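Local coordinates for protein succinate dehydrogenase subunit A (PDB 7D6V) that probably oxidises succinate to fumarate at a bound FAD and hands the electrons to the iron-sulfur subunit of a membrane-bound respiratory complex, at residues V69-G72 with D73-G77; Q152-D155 with K156-L159; A231-R235 with A236-L240. All blocks are in the same frame, centred on the assembly; numbering follows the deposited sequence.

The three contacts are local, each between neighbouring turns of one helix or at its end, and they lie far apart: the centres of contacts 1 and 2 are about 43 Å apart, those of contacts 2 and 3 about 36 Å. Each lies on a different helix (67-76, 136-159 and 230-236), and no two share an element. Contacts 1 and 3 are buried; contact 2 is partly buried, at the surface and beside the iron-sulfur subunit. Contact 1 combines a Met-aromatic pair with a salt bridge and buried polar groups. Contact 2 has mostly charged side chains. Contact 3 joins apolar side chains to backbone bonds that close helix 230-236 near FAD.

Contact 1: residues V69-G72 with D73-G77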
ATOM      1  N   VAL A  69      -5.825  27.994  17.977  1.00 13.52           N
ATOM      2  CA  VAL A  69      -6.592  28.007  16.734  1.00 13.52           C
ATOM      3  C   VAL A  69      -7.058  26.601  16.379  1.00 13.52           C
ATOM      4  O   VAL A  69      -8.216  26.392  15.997  1.00 13.52           O
ATOM      5  CB  VAL A  69      -5.757  28.633  15.603  1.00 13.52           C
ATOM      6  CG1 VAL A  69      -6.524  28.606  14.296  1.00 13.52           C
ATOM      7  CG2 VAL A  69      -5.368  30.052  15.960  1.00 13.52           C
ATOM      8  N   HIS A  70      -6.166  25.617  16.500  1.00 13.45           N
ATOM      9  CA  HIS A  70      -6.534  24.232  16.228  1.00 13.45           C
ATOM     10  C   HIS A  70      -7.601  23.746  17.201  1.00 13.45           C
ATOM     11  O   HIS A  70      -8.525  23.023  16.813  1.00 13.45           O
ATOM     12  CB  HIS A  70      -5.287  23.352  16.300  1.00 13.45           C
ATOM     13  CG  HIS A  70      -5.474  21.976  15.742  1.00 13.45           C
ATOM     14  ND1 HIS A  70      -4.432  21.087  15.599  1.00 13.45           N
ATOM     15  CD2 HIS A  70      -6.577  21.337  15.288  1.00 13.45           C
ATOM     16  CE1 HIS A  70      -4.885  19.960  15.084  1.00 13.45           C
ATOM     17  NE2 HIS A  70      -6.184  20.086  14.884  1.00 13.45           N
ATOM     18  N   PHE A  71      -7.489  24.133  18.473  1.00 15.02           N
ATOM     19  CA  PHE A  71      -8.490  23.757  19.465  1.00 15.02           C
ATOM     20  C   PHE A  71      -9.855  24.338  19.118  1.00 15.02           C
ATOM     21  O   PHE A  71     -10.872  23.641  19.195  1.00 15.02           O
ATOM     22  CB  PHE A  71      -8.035  24.220  20.849  1.00 15.02           C
ATOM     23  CG  PHE A  71      -9.092  24.117  21.908  1.00 15.02           C
ATOM     24  CD1 PHE A  71      -9.488  22.885  22.395  1.00 15.02           C
ATOM     25  CD2 PHE A  71      -9.682  25.254  22.425  1.00 15.02           C
ATOM     26  CE1 PHE A  71     -10.452  22.791  23.369  1.00 15.02           C
ATOM     27  CE2 PHE A  71     -10.648  25.164  23.398  1.00 15.02           C
ATOM     28  CZ  PHE A  71     -11.031  23.930  23.872  1.00 15.02           C
ATOM     29  N   GLY A  72      -9.896  25.614  18.734  1.00 15.45           N
ATOM     30  CA  GLY A  72     -11.157  26.212  18.331  1.00 15.45           C
ATOM     31  C   GLY A  72     -11.738  25.565  17.089  1.00 15.45           C
ATOM     32  O   GLY A  72     -12.952  25.375  16.985  1.00 15.45           O
ATOM     33  N   ASP A  73     -10.878  25.215  16.131  1.00 14.89           N
ATOM     34  CA  ASP A  73     -11.343  24.535  14.929  1.00 14.89           C
ATOM     35  C   ASP A  73     -11.942  23.176  15.260  1.00 14.89           C
ATOM     36  O   ASP A  73     -12.976  22.792  14.704  1.00 14.89           O
ATOM     37  CB  ASP A  73     -10.194  24.382  13.936  1.00 14.89           C
ATOM     38  CG  ASP A  73      -9.810  25.689  13.288  1.00 14.89           C
ATOM     39  OD1 ASP A  73     -10.483  26.704  13.548  1.00 14.89           O
ATOM     40  OD2 ASP A  73      -8.835  25.705  12.518  1.00 14.89           O
ATOM     41  N   THR A  74     -11.298  22.428  16.156  1.00 15.51           N
ATOM     42  CA  THR A  74     -11.822  21.127  16.555  1.00 15.51           C
ATOM     43  C   THR A  74     -13.140  21.271  17.305  1.00 15.51           C
ATOM     44  O   THR A  74     -14.074  20.492  17.083  1.00 15.51           O
ATOM     45  CB  THR A  74     -10.789  20.390  17.407  1.00 15.51           C
ATOM     46  OG1 THR A  74      -9.679  20.014  16.588  1.00 15.51           O
ATOM     47  CG2 THR A  74     -11.388  19.144  18.032  1.00 15.51           C
ATOM     48  N   MET A  75     -13.244  22.269  18.183  1.00 16.97           N
ATOM     49  CA  MET A  75     -14.476  22.454  18.942  1.00 16.97           C
ATOM     50  C   MET A  75     -15.626  22.884  18.038  1.00 16.97           C
ATOM     51  O   MET A  75     -16.776  22.499  18.265  1.00 16.97           O
ATOM     52  CB  MET A  75     -14.254  23.475  20.056  1.00 16.97           C
ATOM     53  CG  MET A  75     -13.351  22.981  21.172  1.00 16.97           C
ATOM     54  SD  MET A  75     -13.901  21.461  21.962  1.00 16.97           S
ATOM     55  CE  MET A  75     -15.407  22.010  22.750  1.00 16.97           C
ATOM     56  N   ARG A  76     -15.336  23.693  17.016  1.00 17.38           N
ATOM     57  CA  ARG A  76     -16.358  24.079  16.046  1.00 17.38           C
ATOM     58  C   ARG A  76     -16.835  22.879  15.240  1.00 17.38           C
ATOM     59  O   ARG A  76     -18.041  22.659  15.086  1.00 17.38           O
ATOM     60  CB  ARG A  76     -15.807  25.146  15.109  1.00 17.38           C
ATOM     61  CG  ARG A  76     -16.190  26.547  15.462  1.00 17.38           C
ATOM     62  CD  ARG A  76     -15.698  27.504  14.401  1.00 17.38           C
ATOM     63  NE  ARG A  76     -14.242  27.586  14.395  1.00 17.38           N
ATOM     64  CZ  ARG A  76     -13.532  28.342  15.223  1.00 17.38           C
ATOM     65  NH1 ARG A  76     -14.137  29.087  16.134  1.00 17.38           N
ATOM     66  NH2 ARG A  76     -12.212  28.348  15.140  1.00 17.38           N
ATOM     67  N   GLY A  77     -15.898  22.108  14.704  1.00 18.02           N
ATOM     68  CA  GLY A  77     -16.197  20.910  13.950  1.00 18.02           C
ATOM     69  C   GLY A  77     -16.478  19.753  14.879  1.00 18.02           C
ATOM     70  O   GLY A  77     -15.598  18.934  15.153  1.00 18.02           O
TER
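Met75 lies against Phe71 one turn earlier on helix 67-76, and its atoms can be followed outward. CB sits 3.5 Å from Phe71 O, the carbonyl that also takes the helical bond from Met75 N. CG is beside the backbone N and anti to the carbonyl carbon (chi1 -70°), a setting that carries it over one face of the Phe71 ring. There Met75 CG makes a CH-pi contact, 3.9 Å from the ring centroid. Bends at chi2 and chi3 then swing SD obliquely toward the rim, 4.0 Å from Phe71 CE1, completing a Met-aromatic pair.

Elsewhere round the helix the chemistry is polar. Arg76 NH2 forms a salt bridge of 2.9 Å with Asp73 OD1, which lies at the edge of the guanidinium and in its plane, while Gly72 O sits 3.4 Å above the centre of that same Arg76 guanidinium. Asp73 is held further through OD2 by Arg128 and the backbone N of Thr125, and Arg76 NH1 has a second acid, Glu617. Thr74 OG1 bonds to Asn427 ND2 and adds a weak bond to His70 O, at 3.2 Å. Since His70 NE2 bonds to OD1 of that amide, one asparagine joins these two successive turns.

The i to i+4 series ends with Gly77 N on Asp73 O, and Gly77 is the first residue to leave helical angles. The helix belongs to the FAD-binding domain, the His70 side chain about 10 Å from the FAD. Phe71, Thr74 and Met75 all pack on Ala87 of helix 84-102, while the His70 ring meets that of His90 on the same helix.

Contact 2: residues Q152-D155 with K156-L159; sequences QQED and KREL
Arg157 folds its guanidinium back over the preceding turn of helix 136-159, with Gln153 O 3.8 Å above the centre of the group. The bend at chi3 (-66°) brings it there. At one end NH2 reaches Glu154 CG at 3.4 Å, and at the other NH1 lies 4.0 Å from Gln153 CB. The acid of Glu154 does not close on the arginine: Glu154 OE2 stays 5.1 Å from Arg157 NH2, no salt bridge forms and any attraction is probably long-range. The carboxylate and guanidinium planes are 15° apart.

Further on, Leu159 and Asp155 run side by side, with Leu159 CD1 4.2 Å from Asp155 OD1. That carboxylate has its salt bridge elsewhere, with Arg28 of helix 18-30. Gln153 is buried against the iron-sulfur subunit, NE2 bonding Ile115 O and OE1 meeting Ser117 OG of that chain.

Backbone bonds from Lys156, Arg157, Glu158 and Leu159 to the residue four places earlier hold the turns. This is ordinary alpha-helical i to i+4 bonding, late in helix 136-159, ahead of strand 166-169 at the edge of the five-stranded parallel sheet of a Rossmann-type FAD-binding fold.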
ATOM      1  N   GLN A 152      12.891  -4.124  18.778  1.00 15.07           N
ATOM      2  CA  GLN A 152      13.226  -5.512  19.074  1.00 15.07           C
ATOM      3  C   GLN A 152      14.608  -5.909  18.566  1.00 15.07           C
ATOM      4  O   GLN A 152      15.198  -6.845  19.106  1.00 15.07           O
ATOM      5  CB  GLN A 152      12.167  -6.478  18.540  1.00 15.07           C
ATOM      6  CG  GLN A 152      11.615  -6.211  17.176  1.00 15.07           C
ATOM      7  CD  GLN A 152      10.338  -6.988  16.936  1.00 15.07           C
ATOM      8  OE1 GLN A 152       9.738  -7.516  17.869  1.00 15.07           O
ATOM      9  NE2 GLN A 152       9.918  -7.065  15.681  1.00 15.07           N
ATOM     10  N   GLN A 153      15.160  -5.204  17.577  1.00 15.11           N
ATOM     11  CA  GLN A 153      16.574  -5.389  17.254  1.00 15.11           C
ATOM     12  C   GLN A 153      17.465  -4.954  18.414  1.00 15.11           C
ATOM     13  O   GLN A 153      18.457  -5.621  18.738  1.00 15.11           O
ATOM     14  CB  GLN A 153      16.935  -4.619  15.986  1.00 15.11           C
ATOM     15  CG  GLN A 153      16.504  -5.298  14.706  1.00 15.11           C
ATOM     16  CD  GLN A 153      16.562  -4.374  13.511  1.00 15.11           C
ATOM     17  OE1 GLN A 153      16.682  -3.161  13.656  1.00 15.11           O
ATOM     18  NE2 GLN A 153      16.474  -4.944  12.318  1.00 15.11           N
ATOM     19  N   GLU A 154      17.124  -3.832  19.052  1.00 16.52           N
ATOM     20  CA  GLU A 154      17.851  -3.417  20.250  1.00 16.52           C
ATOM     21  C   GLU A 154      17.707  -4.448  21.364  1.00 16.52           C
ATOM     22  O   GLU A 154      18.668  -4.735  22.089  1.00 16.52           O
ATOM     23  CB  GLU A 154      17.360  -2.051  20.729  1.00 16.52           C
ATOM     24  CG  GLU A 154      17.429  -0.952  19.692  1.00 16.52           C
ATOM     25  CD  GLU A 154      16.653   0.283  20.107  1.00 16.52           C
ATOM     26  OE1 GLU A 154      16.709   0.647  21.300  1.00 16.52           O
ATOM     27  OE2 GLU A 154      15.981   0.886  19.244  1.00 16.52           O
ATOM     28  N   ASP A 155      16.504  -5.002  21.522  1.00 17.33           N
ATOM     29  CA  ASP A 155      16.295  -6.055  22.513  1.00 17.33           C
ATOM     30  C   ASP A 155      17.140  -7.282  22.201  1.00 17.33           C
ATOM     31  O   ASP A 155      17.669  -7.926  23.109  1.00 17.33           O
ATOM     32  CB  ASP A 155      14.816  -6.433  22.581  1.00 17.33           C
ATOM     33  CG  ASP A 155      13.966  -5.351  23.205  1.00 17.33           C
ATOM     34  OD1 ASP A 155      14.501  -4.561  24.008  1.00 17.33           O
ATOM     35  OD2 ASP A 155      12.759  -5.291  22.891  1.00 17.33           O
ATOM     36  N   LYS A 156      17.261  -7.631  20.923  1.00 16.92           N
ATOM     37  CA  LYS A 156      18.118  -8.743  20.531  1.00 16.92           C
ATOM     38  C   LYS A 156      19.568  -8.478  20.907  1.00 16.92           C
ATOM     39  O   LYS A 156      20.251  -9.354  21.447  1.00 16.92           O
ATOM     40  CB  LYS A 156      17.994  -8.991  19.031  1.00 16.92           C
ATOM     41  CG  LYS A 156      18.991  -9.989  18.482  1.00 16.92           C
ATOM     42  CD  LYS A 156      18.661 -11.398  18.920  1.00 16.92           C
ATOM     43  CE  LYS A 156      19.328 -12.413  18.017  1.00 16.92           C
ATOM     44  NZ  LYS A 156      18.933 -13.798  18.373  1.00 16.92           N
ATOM     45  N   ARG A 157      20.059  -7.271  20.619  1.00 18.33           N
ATOM     46  CA  ARG A 157      21.451  -6.967  20.936  1.00 18.33           C
ATOM     47  C   ARG A 157      21.707  -6.956  22.438  1.00 18.33           C
ATOM     48  O   ARG A 157      22.768  -7.400  22.889  1.00 18.33           O
ATOM     49  CB  ARG A 157      21.875  -5.638  20.314  1.00 18.33           C
ATOM     50  CG  ARG A 157      22.030  -5.685  18.809  1.00 18.33           C
ATOM     51  CD  ARG A 157      22.652  -4.406  18.282  1.00 18.33           C
ATOM     52  NE  ARG A 157      21.783  -3.250  18.465  1.00 18.33           N
ATOM     53  CZ  ARG A 157      20.869  -2.862  17.583  1.00 18.33           C
ATOM     54  NH1 ARG A 157      20.708  -3.536  16.453  1.00 18.33           N
ATOM     55  NH2 ARG A 157      20.122  -1.795  17.827  1.00 18.33           N
ATOM     56  N   GLU A 158      20.762  -6.458  23.234  1.00 19.86           N
ATOM     57  CA  GLU A 158      21.079  -6.265  24.646  1.00 19.86           C
ATOM     58  C   GLU A 158      20.667  -7.442  25.527  1.00 19.86           C
ATOM     59  O   GLU A 158      21.431  -7.852  26.406  1.00 19.86           O
ATOM     60  CB  GLU A 158      20.442  -4.969  25.154  1.00 19.86           C
ATOM     61  CG  GLU A 158      21.034  -3.732  24.502  1.00 19.86           C
ATOM     62  CD  GLU A 158      22.490  -3.514  24.880  1.00 19.86           C
ATOM     63  OE1 GLU A 158      22.878  -3.878  26.009  1.00 19.86           O
ATOM     64  OE2 GLU A 158      23.250  -2.994  24.038  1.00 19.86           O
ATOM     65  N   LEU A 159      19.474  -7.994  25.319  1.00 18.91           N
ATOM     66  CA  LEU A 159      18.977  -9.094  26.132  1.00 18.91           C
ATOM     67  C   LEU A 159      19.098 -10.454  25.455  1.00 18.91           C
ATOM     68  O   LEU A 159      18.858 -11.473  26.109  1.00 18.91           O
ATOM     69  CB  LEU A 159      17.514  -8.847  26.512  1.00 18.91           C
ATOM     70  CG  LEU A 159      17.204  -7.466  27.088  1.00 18.91           C
ATOM     71  CD1 LEU A 159      15.719  -7.185  27.047  1.00 18.91           C
ATOM     72  CD2 LEU A 159      17.727  -7.353  28.507  1.00 18.91           C
TER

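Contact 3: residues A231-R235 with A236-L240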
ATOM      1  N   ALA A 231     -17.613  -3.894  21.759  1.00 16.76           N
ATOM      2  CA  ALA A 231     -18.310  -4.976  22.442  1.00 16.76           C
ATOM      3  C   ALA A 231     -17.458  -5.597  23.538  1.00 16.76           C
ATOM      4  O   ALA A 231     -17.992  -6.006  24.571  1.00 16.76           O
ATOM      5  CB  ALA A 231     -18.735  -6.042  21.436  1.00 16.76           C
ATOM      6  N   LEU A 232     -16.141  -5.672  23.338  1.00 16.27           N
ATOM      7  CA  LEU A 232     -15.265  -6.235  24.360  1.00 16.27           C
ATOM      8  C   LEU A 232     -15.307  -5.409  25.639  1.00 16.27           C
ATOM      9  O   LEU A 232     -15.508  -5.947  26.732  1.00 16.27           O
ATOM     10  CB  LEU A 232     -13.835  -6.331  23.829  1.00 16.27           C
ATOM     11  CG  LEU A 232     -13.487  -7.573  23.011  1.00 16.27           C
ATOM     12  CD1 LEU A 232     -12.102  -7.446  22.406  1.00 16.27           C
ATOM     13  CD2 LEU A 232     -13.581  -8.812  23.871  1.00 16.27           C
ATOM     14  N   ALA A 233     -15.131  -4.091  25.520  1.00 16.64           N
ATOM     15  CA  ALA A 233     -15.201  -3.221  26.687  1.00 16.64           C
ATOM     16  C   ALA A 233     -16.601  -3.207  27.277  1.00 16.64           C
ATOM     17  O   ALA A 233     -16.769  -3.167  28.503  1.00 16.64           O
ATOM     18  CB  ALA A 233     -14.766  -1.806  26.312  1.00 16.64           C
ATOM     19  N   LEU A 234     -17.619  -3.256  26.421  1.00 17.74           N
ATOM     20  CA  LEU A 234     -18.989  -3.191  26.903  1.00 17.74           C
ATOM     21  C   LEU A 234     -19.347  -4.437  27.706  1.00 17.74           C
ATOM     22  O   LEU A 234     -20.047  -4.350  28.720  1.00 17.74           O
ATOM     23  CB  LEU A 234     -19.914  -2.992  25.704  1.00 17.74           C
ATOM     24  CG  LEU A 234     -21.382  -2.650  25.881  1.00 17.74           C
ATOM     25  CD1 LEU A 234     -21.514  -1.318  26.587  1.00 17.74           C
ATOM     26  CD2 LEU A 234     -22.027  -2.589  24.522  1.00 17.74           C
ATOM     27  N   ARG A 235     -18.859  -5.606  27.281  1.00 17.05           N
ATOM     28  CA  ARG A 235     -19.079  -6.835  28.037  1.00 17.05           C
ATOM     29  C   ARG A 235     -18.144  -6.957  29.234  1.00 17.05           C
ATOM     30  O   ARG A 235     -18.478  -7.647  30.202  1.00 17.05           O
ATOM     31  CB  ARG A 235     -18.924  -8.054  27.126  1.00 17.05           C
ATOM     32  CG  ARG A 235     -20.038  -8.215  26.106  1.00 17.05           C
ATOM     33  CD  ARG A 235     -20.003  -9.583  25.438  1.00 17.05           C
ATOM     34  NE  ARG A 235     -18.756  -9.821  24.719  1.00 17.05           N
ATOM     35  CZ  ARG A 235     -18.608  -9.665  23.410  1.00 17.05           C
ATOM     36  NH1 ARG A 235     -17.437  -9.903  22.840  1.00 17.05           N
ATOM     37  NH2 ARG A 235     -19.630  -9.269  22.668  1.00 17.05           N
ATOM     38  N   ALA A 236     -16.976  -6.313  29.190  1.00 16.63           N
ATOM     39  CA  ALA A 236     -16.098  -6.312  30.355  1.00 16.63           C
ATOM     40  C   ALA A 236     -16.638  -5.415  31.457  1.00 16.63           C
ATOM     41  O   ALA A 236     -16.349  -5.642  32.636  1.00 16.63           O
ATOM     42  CB  ALA A 236     -14.690  -5.873  29.959  1.00 16.63           C
ATOM     43  N   GLY A 237     -17.410  -4.395  31.098  1.00 16.69           N
ATOM     44  CA  GLY A 237     -18.081  -3.597  32.103  1.00 16.69           C
ATOM     45  C   GLY A 237     -17.863  -2.108  31.961  1.00 16.69           C
ATOM     46  O   GLY A 237     -18.256  -1.332  32.836  1.00 16.69           O
ATOM     47  N   SER A 238     -17.237  -1.698  30.866  1.00 17.74           N
ATOM     48  CA  SER A 238     -17.036  -0.283  30.593  1.00 17.74           C
ATOM     49  C   SER A 238     -18.281   0.274  29.909  1.00 17.74           C
ATOM     50  O   SER A 238     -19.323  -0.381  29.822  1.00 17.74           O
ATOM     51  CB  SER A 238     -15.778  -0.076  29.759  1.00 17.74           C
ATOM     52  OG  SER A 238     -14.671  -0.729  30.349  1.00 17.74           O
ATOM     53  N   ALA A 239     -18.181   1.497  29.408  1.00 17.72           N
ATOM     54  CA  ALA A 239     -19.320   2.207  28.858  1.00 17.72           C
ATOM     55  C   ALA A 239     -18.956   2.806  27.509  1.00 17.72           C
ATOM     56  O   ALA A 239     -17.785   3.033  27.199  1.00 17.72           O
ATOM     57  CB  ALA A 239     -19.793   3.300  29.813  1.00 17.72           C
ATOM     58  N   LEU A 240     -19.985   3.059  26.708  1.00 18.18           N
ATOM     59  CA  LEU A 240     -19.842   3.649  25.388  1.00 18.18           C
ATOM     60  C   LEU A 240     -20.590   4.974  25.350  1.00 18.18           C
ATOM     61  O   LEU A 240     -21.630   5.132  25.994  1.00 18.18           O
ATOM     62  CB  LEU A 240     -20.377   2.707  24.304  1.00 18.18           C
ATOM     63  CG  LEU A 240     -19.405   1.777  23.574  1.00 18.18           C
ATOM     64  CD1 LEU A 240     -18.565   0.977  24.541  1.00 18.18           C
ATOM     65  CD2 LEU A 240     -20.181   0.846  22.669  1.00 18.18           C
TER
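Ala233 O gathers the closing turn, accepting from two successive amides: Gly237 N at 2.9 Å and Ser238 N at 2.8 Å, which approach it from opposite faces of the carbonyl plane. Alongside, Ala233 CB meets Ser238 CB at 4.0 Å where the chain turns at the end of helix 230-236. One residue back, Ala236 N bonds to Leu232 O in the ordinary helical way.

Gly237 makes the turn with positive phi (129°), backbone angles that call for glycine. This is a helix C-terminal cap, and its 6→1 bond, Ser238 N to Ala233 O, is one found in Schellman motifs. Past the glycine the chain is extended, and Leu240 CD1 comes back to Leu234 CD1 at 4.3 Å. Leu234 has CG anti to its N (chi1 -169°), which leaves CD1 also 4.0 Å from Ser238 O. Within the helix, the Arg235 guanidinium lies over Ala231 O, and its NH1 is tied to Asn542 OD1.

Farther out, the side chain of Leu232 is about 5 Å from the bound FAD and rests on Ile174 and Leu177 of strand 172-179, where Ala236 also packs. Leu234 leans on Leu545 and Cys549 of helix 532-556 and on Val585 of strand 582-585. Ala233 and Ser238 share Leu408 of strand 408-409. Ala239, just before strand 240-241, bonds Glu395 of strand 383-395, and Leu240 bonds Cys583 of strand 582-585.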